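Esterase E25 (Uncultured bacterium, PDB 4Q05) probably hydrolyses carboxylic esters as a dimeric member of the bacterial hormone-sensitive lipase family, built on the alpha/beta hydrolase fold. Local coordinates at residues H137-G145 and F262-Y270; A125-F133 and L351-R360. All coordinates share one frame; numbering follows the deposited sequence.

Interaction 1 of 2, residues H137-G145 and F262-Y270; sequences HGGAFVLNG and FLEAAVRLY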
loop_
_atom_site.group_PDB
_atom_site.type_symbol
_atom_site.label_atom_id
_atom_site.label_comp_id
_atom_site.label_asym_id
_atom_site.label_seq_id
_atom_site.Cartn_x
_atom_site.Cartn_y
_atom_site.Cartn_z
ATOM N N HIS A 137 7.687 -1.936 21.210
ATOM C CA HIS A 137 7.015 -0.657 21.032
ATOM C C HIS A 137 7.702 0.237 19.998
ATOM O O HIS A 137 8.883 0.071 19.705
ATOM C CB HIS A 137 6.870 0.072 22.377
ATOM C CG HIS A 137 8.172 0.498 22.990
ATOM N ND1 HIS A 137 8.924 1.545 22.495
ATOM C CD2 HIS A 137 8.853 0.021 24.061
ATOM C CE1 HIS A 137 10.005 1.699 23.242
ATOM N NE2 HIS A 137 9.982 0.794 24.203
ATOM N N GLY A 138 6.933 1.163 19.438
ATOM C CA GLY A 138 7.441 2.128 18.482
ATOM C C GLY A 138 8.003 3.357 19.163
ATOM O O GLY A 138 8.434 3.310 20.314
ATOM N N GLY A 139 7.960 4.482 18.459
ATOM C CA GLY A 139 8.716 5.642 18.880
ATOM C C GLY A 139 10.036 5.543 18.147
ATOM O O GLY A 139 10.449 4.448 17.741
ATOM N N ALA A 140 10.694 6.658 17.982
ATOM C CA ALA A 140 11.916 6.682 17.270
ATOM C C ALA A 140 13.099 6.408 18.177
ATOM O O ALA A 140 13.874 7.285 18.461
ATOM C CB ALA A 140 12.086 7.992 16.565
ATOM N N PHE A 141 13.184 5.173 18.618
ATOM C CA PHE A 141 14.365 4.610 19.221
ATOM C C PHE A 141 14.714 5.050 20.640
ATOM O O PHE A 141 15.513 4.434 21.270
ATOM C CB PHE A 141 15.584 4.830 18.326
ATOM C CG PHE A 141 15.402 4.305 16.938
ATOM C CD1 PHE A 141 15.515 2.977 16.693
ATOM C CD2 PHE A 141 15.059 5.135 15.907
ATOM C CE1 PHE A 141 15.312 2.484 15.442
ATOM C CE2 PHE A 141 14.846 4.637 14.655
ATOM C CZ PHE A 141 14.979 3.317 14.427
ATOM N N VAL A 142 14.089 6.100 21.114
ATOM C CA VAL A 142 14.394 6.604 22.431
ATOM C C VAL A 142 13.115 6.901 23.199
ATOM O O VAL A 142 13.171 7.249 24.338
ATOM C CB VAL A 142 15.230 7.885 22.409
ATOM C CG1 VAL A 142 16.542 7.654 21.733
ATOM C CG2 VAL A 142 14.498 8.975 21.690
ATOM N N LEU A 143 11.982 6.763 22.540
ATOM C CA LEU A 143 10.691 7.131 23.102
ATOM C C LEU A 143 9.922 5.923 23.618
ATOM O O LEU A 143 10.242 4.783 23.295
ATOM C CB LEU A 143 9.847 7.877 22.063
ATOM C CG LEU A 143 10.469 9.173 21.529
ATOM C CD1 LEU A 143 9.596 9.814 20.446
ATOM C CD2 LEU A 143 10.756 10.167 22.672
ATOM N N ASN A 144 8.905 6.196 24.424
ATOM C CA ASN A 144 7.977 5.183 24.914
ATOM C C ASN A 144 8.582 4.121 25.815
ATOM O O ASN A 144 8.150 2.975 25.800
ATOM C CB ASN A 144 7.227 4.533 23.749
ATOM C CG ASN A 144 6.465 5.554 22.906
ATOM O OD1 ASN A 144 5.839 6.471 23.433
ATOM N ND2 ASN A 144 6.538 5.405 21.602
ATOM N N GLY A 145 9.573 4.513 26.607
ATOM C CA GLY A 145 10.131 3.638 27.615
ATOM C C GLY A 145 9.097 3.395 28.697
ATOM O O GLY A 145 8.148 4.171 28.859
ATOM N N PHE A 262 14.594 16.370 14.842
ATOM C CA PHE A 262 14.512 15.355 15.882
ATOM C C PHE A 262 14.704 13.926 15.386
ATOM O O PHE A 262 15.516 13.168 15.933
ATOM C CB PHE A 262 13.199 15.455 16.651
ATOM C CG PHE A 262 13.079 14.429 17.725
ATOM C CD1 PHE A 262 13.739 14.596 18.930
ATOM C CD2 PHE A 262 12.362 13.267 17.516
ATOM C CE1 PHE A 262 13.658 13.636 19.923
ATOM C CE2 PHE A 262 12.279 12.302 18.504
ATOM C CZ PHE A 262 12.934 12.491 19.716
ATOM N N LEU A 263 13.953 13.544 14.359
ATOM C CA LEU A 263 13.969 12.151 13.936
ATOM C C LEU A 263 15.369 11.768 13.498
ATOM O O LEU A 263 15.889 10.747 13.916
ATOM C CB LEU A 263 12.962 11.899 12.814
ATOM C CG LEU A 263 12.902 10.457 12.321
ATOM C CD1 LEU A 263 12.712 9.496 13.504
ATOM C CD2 LEU A 263 11.796 10.267 11.265
ATOM N N GLU A 264 15.994 12.604 12.678
ATOM C CA GLU A 264 17.358 12.304 12.264
ATOM C C GLU A 264 18.299 12.202 13.470
ATOM O O GLU A 264 19.150 11.319 13.536
ATOM C CB GLU A 264 17.890 13.337 11.259
ATOM C CG GLU A 264 19.350 13.061 10.926
ATOM C CD GLU A 264 19.914 13.931 9.818
ATOM O OE1 GLU A 264 19.226 14.873 9.367
ATOM O OE2 GLU A 264 21.062 13.656 9.400
ATOM N N ALA A 265 18.136 13.111 14.424
ATOM C CA ALA A 265 18.969 13.100 15.621
ATOM C C ALA A 265 18.776 11.791 16.370
ATOM O O ALA A 265 19.749 11.169 16.811
ATOM C CB ALA A 265 18.630 14.284 16.516
ATOM N N ALA A 266 17.523 11.360 16.509
ATOM C CA ALA A 266 17.237 10.100 17.188
ATOM C C ALA A 266 17.856 8.929 16.433
ATOM O O ALA A 266 18.447 8.022 17.027
ATOM C CB ALA A 266 15.728 9.896 17.339
ATOM N N VAL A 267 17.726 8.961 15.114
ATOM C CA VAL A 267 18.281 7.901 14.292
ATOM C C VAL A 267 19.791 7.846 14.518
ATOM O O VAL A 267 20.352 6.783 14.797
ATOM C CB VAL A 267 17.958 8.132 12.809
ATOM C CG1 VAL A 267 18.806 7.213 11.916
ATOM C CG2 VAL A 267 16.470 7.932 12.561
ATOM N N ARG A 268 20.441 9.007 14.433
ATOM C CA ARG A 268 21.891 9.069 14.630
ATOM C C ARG A 268 22.304 8.638 16.031
ATOM O O ARG A 268 23.336 7.982 16.200
ATOM C CB ARG A 268 22.447 10.454 14.268
ATOM C CG ARG A 268 22.346 10.715 12.776
ATOM C CD ARG A 268 22.990 12.010 12.321
ATOM N NE ARG A 268 22.873 12.104 10.870
ATOM C CZ ARG A 268 23.656 11.456 10.010
ATOM N NH1 ARG A 268 24.648 10.685 10.451
ATOM N NH2 ARG A 268 23.452 11.586 8.707
ATOM N N LEU A 269 21.508 8.980 17.043
ATOM C CA LEU A 269 21.815 8.488 18.385
ATOM C C LEU A 269 21.772 6.954 18.392
ATOM O O LEU A 269 22.692 6.296 18.879
ATOM C CB LEU A 269 20.847 9.061 19.415
ATOM C CG LEU A 269 21.198 8.751 20.870
ATOM C CD1 LEU A 269 22.603 9.241 21.201
ATOM C CD2 LEU A 269 20.170 9.366 21.808
ATOM N N TYR A 270 20.701 6.394 17.833
ATOM C CA TYR A 270 20.530 4.943 17.697
ATOM C C TYR A 270 21.692 4.302 16.940
ATOM O O TYR A 270 22.241 3.280 17.366
ATOM C CB TYR A 270 19.224 4.668 16.942
ATOM C CG TYR A 270 18.914 3.220 16.660
ATOM C CD1 TYR A 270 18.771 2.303 17.691
ATOM C CD2 TYR A 270 18.710 2.776 15.352
ATOM C CE1 TYR A 270 18.463 0.979 17.434
ATOM C CE2 TYR A 270 18.401 1.447 15.080
ATOM C CZ TYR A 270 18.275 0.553 16.127
ATOM O OH TYR A 270 17.965 -0.776 15.889
#

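Interaction 2 of 2, residues A125-F133 and L351-R360; sequences APDLEDKLF and LNAFLLQHLR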
loop_
_atom_site.group_PDB
_atom_site.type_symbol
_atom_site.label_atom_id
_atom_site.label_comp_id
_atom_site.label_asym_id
_atom_site.label_seq_id
_atom_site.Cartn_x
_atom_site.Cartn_y
_atom_site.Cartn_z
ATOM N N ALA A 125 -8.925 -15.084 21.846
ATOM C CA ALA A 125 -9.546 -15.982 20.877
ATOM C C ALA A 125 -9.217 -17.430 21.210
ATOM O O ALA A 125 -8.078 -17.756 21.544
ATOM C CB ALA A 125 -9.107 -15.650 19.467
ATOM N N PRO A 126 -10.223 -18.310 21.121
ATOM C CA PRO A 126 -10.031 -19.725 21.451
ATOM C C PRO A 126 -8.740 -20.295 20.865
ATOM O O PRO A 126 -7.945 -20.892 21.595
ATOM C CB PRO A 126 -11.253 -20.392 20.816
ATOM C CG PRO A 126 -12.322 -19.336 20.914
ATOM C CD PRO A 126 -11.610 -18.015 20.715
ATOM N N ASP A 127 -8.519 -20.108 19.569
ATOM C CA ASP A 127 -7.334 -20.692 18.946
ATOM C C ASP A 127 -6.063 -19.876 19.197
ATOM O O ASP A 127 -5.003 -20.235 18.698
ATOM C CB ASP A 127 -7.539 -20.912 17.443
ATOM C CG ASP A 127 -8.593 -21.972 17.139
ATOM O OD1 ASP A 127 -8.731 -22.937 17.925
ATOM O OD2 ASP A 127 -9.285 -21.837 16.107
ATOM N N LEU A 128 -6.172 -18.786 19.958
ATOM C CA LEU A 128 -4.994 -17.997 20.342
ATOM C C LEU A 128 -4.679 -18.158 21.826
ATOM O O LEU A 128 -3.776 -17.506 22.367
ATOM C CB LEU A 128 -5.186 -16.521 20.002
ATOM C CG LEU A 128 -5.351 -16.220 18.513
ATOM C CD1 LEU A 128 -5.387 -14.716 18.272
ATOM C CD2 LEU A 128 -4.222 -16.871 17.726
ATOM N N GLU A 129 -5.424 -19.046 22.471
ATOM C CA GLU A 129 -5.288 -19.275 23.902
ATOM C C GLU A 129 -3.891 -19.767 24.317
ATOM O O GLU A 129 -3.409 -19.417 25.387
ATOM C CB GLU A 129 -6.384 -20.237 24.384
ATOM C CG GLU A 129 -6.301 -20.592 25.845
ATOM C CD GLU A 129 -6.473 -19.394 26.750
ATOM O OE1 GLU A 129 -7.177 -18.446 26.355
ATOM O OE2 GLU A 129 -5.905 -19.412 27.861
ATOM N N ASP A 130 -3.240 -20.573 23.484
ATOM C CA ASP A 130 -1.877 -21.016 23.792
ATOM C C ASP A 130 -0.840 -20.246 22.981
ATOM O O ASP A 130 0.294 -20.701 22.808
ATOM C CB ASP A 130 -1.710 -22.510 23.522
ATOM C CG ASP A 130 -1.810 -22.852 22.043
ATOM O OD1 ASP A 130 -2.377 -22.043 21.273
ATOM O OD2 ASP A 130 -1.332 -23.939 21.658
ATOM N N LYS A 131 -1.225 -19.079 22.480
ATOM C CA LYS A 131 -0.334 -18.303 21.628
ATOM C C LYS A 131 0.135 -17.060 22.382
ATOM O O LYS A 131 -0.448 -16.683 23.397
ATOM C CB LYS A 131 -1.054 -17.905 20.336
ATOM C CG LYS A 131 -1.693 -19.072 19.569
ATOM C CD LYS A 131 -0.699 -20.187 19.303
ATOM C CE LYS A 131 -1.228 -21.169 18.258
ATOM N NZ LYS A 131 -2.601 -21.623 18.587
ATOM N N LEU A 132 1.184 -16.415 21.887
ATOM C CA LEU A 132 1.667 -15.204 22.536
ATOM C C LEU A 132 2.164 -14.182 21.522
ATOM O O LEU A 132 2.866 -14.524 20.562
ATOM C CB LEU A 132 2.780 -15.528 23.535
ATOM C CG LEU A 132 3.378 -14.335 24.284
ATOM C CD1 LEU A 132 2.361 -13.713 25.218
ATOM C CD2 LEU A 132 4.630 -14.763 25.058
ATOM N N PHE A 133 1.790 -12.927 21.737
ATOM C CA PHE A 133 2.258 -11.857 20.876
ATOM C C PHE A 133 3.298 -11.079 21.650
ATOM O O PHE A 133 2.994 -10.456 22.664
ATOM C CB PHE A 133 1.108 -10.930 20.463
ATOM C CG PHE A 133 1.512 -9.891 19.455
ATOM C CD1 PHE A 133 2.286 -8.809 19.832
ATOM C CD2 PHE A 133 1.120 -10.007 18.130
ATOM C CE1 PHE A 133 2.674 -7.856 18.916
ATOM C CE2 PHE A 133 1.497 -9.065 17.201
ATOM C CZ PHE A 133 2.280 -7.978 17.594
ATOM N N LEU A 351 -5.388 -8.676 11.676
ATOM C CA LEU A 351 -4.249 -9.220 12.402
ATOM C C LEU A 351 -4.686 -10.507 13.086
ATOM O O LEU A 351 -4.013 -11.535 13.005
ATOM C CB LEU A 351 -3.711 -8.226 13.438
ATOM C CG LEU A 351 -2.502 -8.746 14.233
ATOM C CD1 LEU A 351 -1.411 -9.240 13.291
ATOM C CD2 LEU A 351 -1.949 -7.702 15.208
ATOM N N ASN A 352 -5.831 -10.446 13.753
ATOM C CA ASN A 352 -6.367 -11.624 14.411
ATOM C C ASN A 352 -6.481 -12.800 13.457
ATOM O O ASN A 352 -6.069 -13.913 13.780
ATOM C CB ASN A 352 -7.728 -11.326 15.036
ATOM C CG ASN A 352 -8.394 -12.577 15.578
ATOM O OD1 ASN A 352 -8.161 -12.977 16.720
ATOM N ND2 ASN A 352 -9.209 -13.205 14.760
ATOM N N ALA A 353 -7.041 -12.555 12.277
ATOM C CA ALA A 353 -7.183 -13.613 11.285
ATOM C C ALA A 353 -5.811 -14.118 10.849
ATOM O O ALA A 353 -5.621 -15.296 10.580
ATOM C CB ALA A 353 -7.989 -13.129 10.084
ATOM N N PHE A 354 -4.853 -13.209 10.805
ATOM C CA PHE A 354 -3.505 -13.515 10.357
ATOM C C PHE A 354 -2.802 -14.396 11.389
ATOM O O PHE A 354 -2.114 -15.346 11.035
ATOM C CB PHE A 354 -2.749 -12.199 10.150
ATOM C CG PHE A 354 -1.381 -12.364 9.571
ATOM C CD1 PHE A 354 -1.192 -12.383 8.199
ATOM C CD2 PHE A 354 -0.273 -12.462 10.403
ATOM C CE1 PHE A 354 0.075 -12.513 7.659
ATOM C CE2 PHE A 354 1.004 -12.577 9.867
ATOM C CZ PHE A 354 1.174 -12.612 8.492
ATOM N N LEU A 355 -2.988 -14.079 12.667
ATOM C CA LEU A 355 -2.441 -14.898 13.751
ATOM C C LEU A 355 -3.102 -16.279 13.806
ATOM O O LEU A 355 -2.439 -17.284 14.046
ATOM C CB LEU A 355 -2.605 -14.193 15.099
ATOM C CG LEU A 355 -1.922 -12.832 15.266
ATOM C CD1 LEU A 355 -2.174 -12.290 16.660
ATOM C CD2 LEU A 355 -0.425 -12.931 14.984
ATOM N N LEU A 356 -4.411 -16.329 13.597
ATOM C CA LEU A 356 -5.101 -17.622 13.553
ATOM C C LEU A 356 -4.575 -18.486 12.414
ATOM O O LEU A 356 -4.471 -19.701 12.541
ATOM C CB LEU A 356 -6.615 -17.444 13.421
ATOM C CG LEU A 356 -7.311 -16.905 14.671
ATOM C CD1 LEU A 356 -8.776 -16.631 14.385
ATOM C CD2 LEU A 356 -7.153 -17.883 15.827
ATOM N N GLN A 357 -4.236 -17.864 11.295
ATOM C CA GLN A 357 -3.741 -18.646 10.164
ATOM C C GLN A 357 -2.308 -19.142 10.332
ATOM O O GLN A 357 -1.993 -20.273 9.959
ATOM C CB GLN A 357 -3.867 -17.874 8.856
ATOM C CG GLN A 357 -3.179 -18.587 7.700
ATOM C CD GLN A 357 -3.628 -18.093 6.337
ATOM O OE1 GLN A 357 -3.209 -18.622 5.304
ATOM N NE2 GLN A 357 -4.475 -17.074 6.326
ATOM N N HIS A 358 -1.438 -18.312 10.901
ATOM C CA HIS A 358 -0.016 -18.621 10.869
ATOM C C HIS A 358 0.579 -19.199 12.157
ATOM O O HIS A 358 1.577 -19.908 12.107
ATOM C CB HIS A 358 0.778 -17.402 10.394
ATOM C CG HIS A 358 0.391 -16.940 9.022
ATOM N ND1 HIS A 358 0.612 -17.699 7.896
ATOM C CD2 HIS A 358 -0.230 -15.813 8.599
ATOM C CE1 HIS A 358 0.163 -17.055 6.834
ATOM N NE2 HIS A 358 -0.358 -15.909 7.233
ATOM N N LEU A 359 -0.008 -18.884 13.306
ATOM C CA LEU A 359 0.522 -19.410 14.559
ATOM C C LEU A 359 -0.005 -20.821 14.755
ATOM O O LEU A 359 -1.168 -21.097 14.468
ATOM C CB LEU A 359 0.109 -18.545 15.747
ATOM C CG LEU A 359 0.599 -17.093 15.782
ATOM C CD1 LEU A 359 0.230 -16.477 17.112
ATOM C CD2 LEU A 359 2.098 -17.023 15.557
ATOM N N ARG A 360 0.852 -21.716 15.234
ATOM C CA ARG A 360 0.416 -23.074 15.529
ATOM C C ARG A 360 1.274 -23.712 16.609
ATOM O O ARG A 360 2.471 -23.437 16.724
ATOM C CB ARG A 360 0.381 -23.946 14.263
ATOM C CG ARG A 360 1.295 -23.487 13.140
ATOM C CD ARG A 360 1.785 -24.678 12.317
ATOM N NE ARG A 360 2.379 -24.286 11.038
ATOM C CZ ARG A 360 3.674 -24.393 10.735
ATOM N NH1 ARG A 360 4.533 -24.882 11.623
ATOM N NH2 ARG A 360 4.113 -24.012 9.538
ATOM O OXT ARG A 360 0.765 -24.501 17.401
#

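Interaction 1 of 2, residues H137-G145 and F262-Y270
Phe141 and Tyr270 form an offset stack, the aromatic part of this contact. Their planes are inclined by only 22° and the ring centroids lie 4.0 Å apart. Phe141 CD1 sits over the centre of the tyrosine ring, while Tyr270 CD2 meets the phenylalanine nearer its rim; the closest atoms are Phe141 CE1 and Tyr270 CE2, at 3.3 Å. Phe141 CG is set anti to its own carbonyl carbon (chi1 -55°), which lets the ring reach along helix 262-271, where Phe141 CE2 lies 4.2 Å from Val267 CG2. Tyrosine suits the other side of the stack because its hydroxyl projects beyond the ring and is hydrogen-bonded to Asn210 on helix 206-221.

The remaining contacts across the segments are apolar and involve smaller groups. Ala140 CB presses on Leu263 CD1 at 3.5 Å, a close fit for two carbons. Ala266 CB lies 3.4 Å from Ala140 O, so two alanines let loop and helix approach closely. Val142 spreads its branches, CG1 touching Leu269 CD2 at 4.0 Å and CG2 resting against the Phe262 ring, which Leu143 CD1 also reaches.

No hydrogen bond joins the segments; polar ties hold the loop itself. Gly138 O accepts from His137 ND1 at 2.8 Å, in the carbonyl plane on a lone pair, and from Asn144 ND2, which stands above that plane. At Gly139 a side chain would collide with Asn144 ND2 and the preceding carbonyl oxygen, so glycine suits the position. Ala140 centres an inverse gamma turn. The His-Gly-Gly sequence beside Ser206, the probable nucleophile, is consistent with the oxyanion-hole loop of hormone-sensitive lipase relatives.

Interaction 2 of 2, residues A125-F133 and L351-R360
Leu128 and Leu356 interlock where the C-terminal helix 342-358 of this alpha/beta hydrolase fold packs beside the turn leading into strand 132-136. Leu128 is the bump: its CD2 enters the hollow between Leu355 CB, 4.1 Å away, and Leu356 CD2, at 3.6 Å. The leucines cross at about a right angle, allowing branched ends to mesh. Leu356 answers in kind, its CD2 also lying against Asp127 CB at 3.5 Å, so the aliphatic stem of an otherwise surface-facing aspartate closes one side of the pocket.

Deeper in the fold, Phe133 supplies a broad, flat filler. Leu355 CD1 meets it at the ring edge, 4.3 Å from Phe133 CD2, and Leu351 CD2 approaches CE2 obliquely. Ala201 of the adjoining strand 200-205, Phe231 of strand 229-235 and Ile156 of helix 151-160 also touch this ring.

The methylenes of Lys131 cover Leu359 while its ammonium ties the turn. The two side chains slide past each other in opposite directions, Lys131 CB lying 3.8 Å from Leu359 CD1, while Lys131 CE continues to the backbone where the helix has ended, 3.7 Å from Arg360 N. Bends at chi2 and chi4 (-53° and -50°) fold the long chain back over its own turn, which a lysine can do while keeping its methylenes on the leucine. A methionine in its place would probably leave Asp127 O without this donor and Asp130 OD1 without its charged mate, the carboxylate then relying on Lys199. That second salt bridge runs from Asp130 OD2 to Lys199, which also pairs with the C-terminal carboxylate of Arg360. Lys131 NZ donates to Asp127 O at 2.8 Å and reaches Asp130 OD1, on its syn lone pair, at 2.7 Å.

How the interactions relate
Followed from the N terminus, the chain first passes 125-133, then runs up strand 132-136 and emerges almost at once in 137-145, so the first halves of the two interactions flank the same short strand. Helix 262-271 returns to the second of them, closing the inner loop of interaction 1 across 116 residues. Much later helix 342-358 comes back to 125-133, and interaction 2 closes the outer loop, which encloses the first without crossing it. Their centres stand 30 Å apart, on opposite sides of the chain's centre. One ties the loop beyond the strand to the 262-271 helix; the other fastens the C terminus beside the strand's beginning.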